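Side-chain contact in cellulase (PDB 3B7M), which hydrolyses internal beta-1,4-glucosidic bonds in cellulose, as an engineered endoglucanase of glycoside hydrolase family 12: residues 144-149 and 181-186. Residues are numbered along the deposited sequence; the frame is centred on the assembly and turned at random.
Sequences VWYADN and RGYIRP
R181 offers one face of its guanidinium to V144, whose CG2 comes 4.2 Å from NH2 of the arginine, while NE keeps a salt bridge to D177 back in helix 171-181. The main contact is the offset stack of Y146 on Y183: ring centroids 3.9 Å apart, planes only 8° from parallel, with Y146 CE1 and Y183 CD1 closest at 3.4 Å. The long axes of the two phenols cross at a slant, pointing partly against each other, and Y183 OH ends up 4.0 Å from Y146 CB, at the foot of its partner. Y146 gets there with CG anti to the backbone N (chi1 180°), which carries its ring off strand 140-148 toward the loop. Behind Y183, R181 CB sits 3.6 Å above the other face, toward the rim, and the phenol is sandwiched. G182, closing the helix in a Schellman motif, turns the chain between these two residues. Cutting the Y146 ring back to an alanine here would probably uncover one face of Y183 and leave that phenol freer to turn. The stack thus joins strand 140-148 of the larger jelly-roll sheet to the loop after helix 171-181, and with no hydrogen bond between the two segments, it relies on dispersion and flat-surface fit.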
loop_
_atom_site.group_PDB
_atom_site.type_symbol
_atom_site.label_atom_id
_atom_site.label_comp_id
_atom_site.label_asym_id
_atom_site.label_seq_id
_atom_site.Cartn_x
_atom_site.Cartn_y
_atom_site.Cartn_z
ATOM N N VAL A 144 2.604 -8.542 13.306
ATOM C CA VAL A 144 1.217 -8.328 12.943
ATOM C C VAL A 144 0.668 -7.276 13.896
ATOM O O VAL A 144 0.800 -7.401 15.114
ATOM C CB VAL A 144 0.375 -9.635 13.041
ATOM C CG1 VAL A 144 -1.059 -9.409 12.532
ATOM C CG2 VAL A 144 1.045 -10.769 12.247
ATOM N N TRP A 145 0.069 -6.239 13.316
ATOM C CA TRP A 145 -0.570 -5.175 14.061
ATOM C C TRP A 145 -2.035 -5.160 13.661
ATOM O O TRP A 145 -2.375 -5.384 12.489
ATOM C CB TRP A 145 0.069 -3.819 13.745
ATOM C CG TRP A 145 1.527 -3.712 14.126
ATOM C CD1 TRP A 145 2.590 -4.311 13.502
ATOM C CD2 TRP A 145 2.071 -2.967 15.219
ATOM N NE1 TRP A 145 3.758 -3.978 14.136
ATOM C CE2 TRP A 145 3.470 -3.151 15.193
ATOM C CE3 TRP A 145 1.513 -2.165 16.219
ATOM C CZ2 TRP A 145 4.321 -2.558 16.126
ATOM C CZ3 TRP A 145 2.366 -1.577 17.153
ATOM C CH2 TRP A 145 3.753 -1.778 17.098
ATOM N N TYR A 146 -2.899 -4.880 14.626
ATOM C CA TYR A 146 -4.329 -4.861 14.369
ATOM C C TYR A 146 -5.012 -3.675 15.040
ATOM O O TYR A 146 -4.771 -3.386 16.214
ATOM C CB TYR A 146 -4.981 -6.180 14.802
ATOM C CG TYR A 146 -6.473 -6.217 14.566
ATOM C CD1 TYR A 146 -6.983 -6.260 13.273
ATOM C CD2 TYR A 146 -7.378 -6.197 15.638
ATOM C CE1 TYR A 146 -8.346 -6.287 13.035
ATOM C CE2 TYR A 146 -8.765 -6.225 15.408
ATOM C CZ TYR A 146 -9.231 -6.271 14.099
ATOM O OH TYR A 146 -10.582 -6.294 13.822
ATOM N N ALA A 147 -5.864 -3.003 14.266
ATOM C CA ALA A 147 -6.673 -1.890 14.744
ATOM C C ALA A 147 -8.125 -2.130 14.388
ATOM O O ALA A 147 -8.465 -2.416 13.227
ATOM C CB ALA A 147 -6.206 -0.582 14.137
ATOM N N ASP A 148 -8.974 -2.037 15.404
ATOM C CA ASP A 148 -10.407 -2.027 15.192
ATOM C C ASP A 148 -10.916 -0.662 15.613
ATOM O O ASP A 148 -11.576 -0.524 16.649
ATOM C CB ASP A 148 -11.095 -3.129 16.000
ATOM C CG ASP A 148 -12.530 -3.381 15.542
ATOM O OD1 ASP A 148 -13.220 -2.416 15.117
ATOM O OD2 ASP A 148 -12.968 -4.561 15.605
ATOM N N ASN A 149 -10.606 0.347 14.806
ATOM C CA ASN A 149 -11.012 1.719 15.113
ATOM C C ASN A 149 -12.530 1.884 15.168
ATOM O O ASN A 149 -13.072 2.374 16.166
ATOM C CB ASN A 149 -10.385 2.720 14.136
ATOM C CG ASN A 149 -10.493 2.281 12.678
ATOM O OD1 ASN A 149 -11.586 2.277 12.087
ATOM N ND2 ASN A 149 -9.346 1.940 12.080
ATOM N N ARG A 181 -7.138 -15.322 11.272
ATOM C CA ARG A 181 -7.227 -14.520 12.496
ATOM C C ARG A 181 -8.599 -13.902 12.768
ATOM O O ARG A 181 -8.824 -13.348 13.841
ATOM C CB ARG A 181 -6.158 -13.431 12.487
ATOM C CG ARG A 181 -4.765 -13.978 12.397
ATOM C CD ARG A 181 -3.719 -12.898 12.522
ATOM N NE ARG A 181 -2.414 -13.506 12.312
ATOM C CZ ARG A 181 -1.692 -14.086 13.266
ATOM N NH1 ARG A 181 -2.126 -14.106 14.521
ATOM N NH2 ARG A 181 -0.533 -14.642 12.961
ATOM N N GLY A 182 -9.497 -13.995 11.792
ATOM C CA GLY A 182 -10.858 -13.465 11.903
ATOM C C GLY A 182 -11.012 -12.033 11.414
ATOM O O GLY A 182 -12.105 -11.471 11.463
ATOM N N TYR A 183 -9.920 -11.444 10.928
ATOM C CA TYR A 183 -9.908 -10.031 10.541
ATOM C C TYR A 183 -10.539 -9.762 9.166
ATOM O O TYR A 183 -11.035 -8.660 8.910
ATOM C CB TYR A 183 -8.476 -9.484 10.553
ATOM C CG TYR A 183 -7.690 -9.659 11.842
ATOM C CD1 TYR A 183 -8.319 -9.662 13.091
ATOM C CD2 TYR A 183 -6.296 -9.792 11.808
ATOM C CE1 TYR A 183 -7.575 -9.814 14.269
ATOM C CE2 TYR A 183 -5.553 -9.927 12.974
ATOM C CZ TYR A 183 -6.197 -9.941 14.193
ATOM O OH TYR A 183 -5.455 -10.084 15.335
ATOM N N ILE A 184 -10.486 -10.754 8.281
ATOM C CA ILE A 184 -11.086 -10.665 6.950
ATOM C C ILE A 184 -12.050 -11.837 6.768
ATOM O O ILE A 184 -11.748 -12.966 7.155
ATOM C CB ILE A 184 -10.000 -10.637 5.830
ATOM C CG1 ILE A 184 -9.253 -9.300 5.859
ATOM C CG2 ILE A 184 -10.600 -10.853 4.438
ATOM C CD1 ILE A 184 -7.992 -9.291 5.065
ATOM N N ARG A 185 -13.226 -11.547 6.219
ATOM C CA ARG A 185 -14.197 -12.575 5.897
ATOM C C ARG A 185 -13.945 -13.077 4.480
ATOM O O ARG A 185 -13.654 -12.274 3.590
ATOM C CB ARG A 185 -15.623 -12.026 6.036
ATOM C CG ARG A 185 -16.184 -12.092 7.456
ATOM C CD ARG A 185 -17.254 -13.181 7.528
ATOM N NE ARG A 185 -17.362 -13.798 8.847
ATOM C CZ ARG A 185 -16.774 -14.944 9.187
ATOM N NH1 ARG A 185 -16.030 -15.599 8.300
ATOM N NH2 ARG A 185 -16.925 -15.437 10.413
ATOM N N PRO A 186 -14.053 -14.404 4.268
ATOM C CA PRO A 186 -13.860 -15.058 2.962
ATOM C C PRO A 186 -14.815 -14.559 1.879
ATOM O O PRO A 186 -14.464 -14.595 0.703
ATOM C CB PRO A 186 -14.166 -16.526 3.256
ATOM C CG PRO A 186 -14.015 -16.670 4.703
ATOM C CD PRO A 186 -14.397 -15.380 5.313
#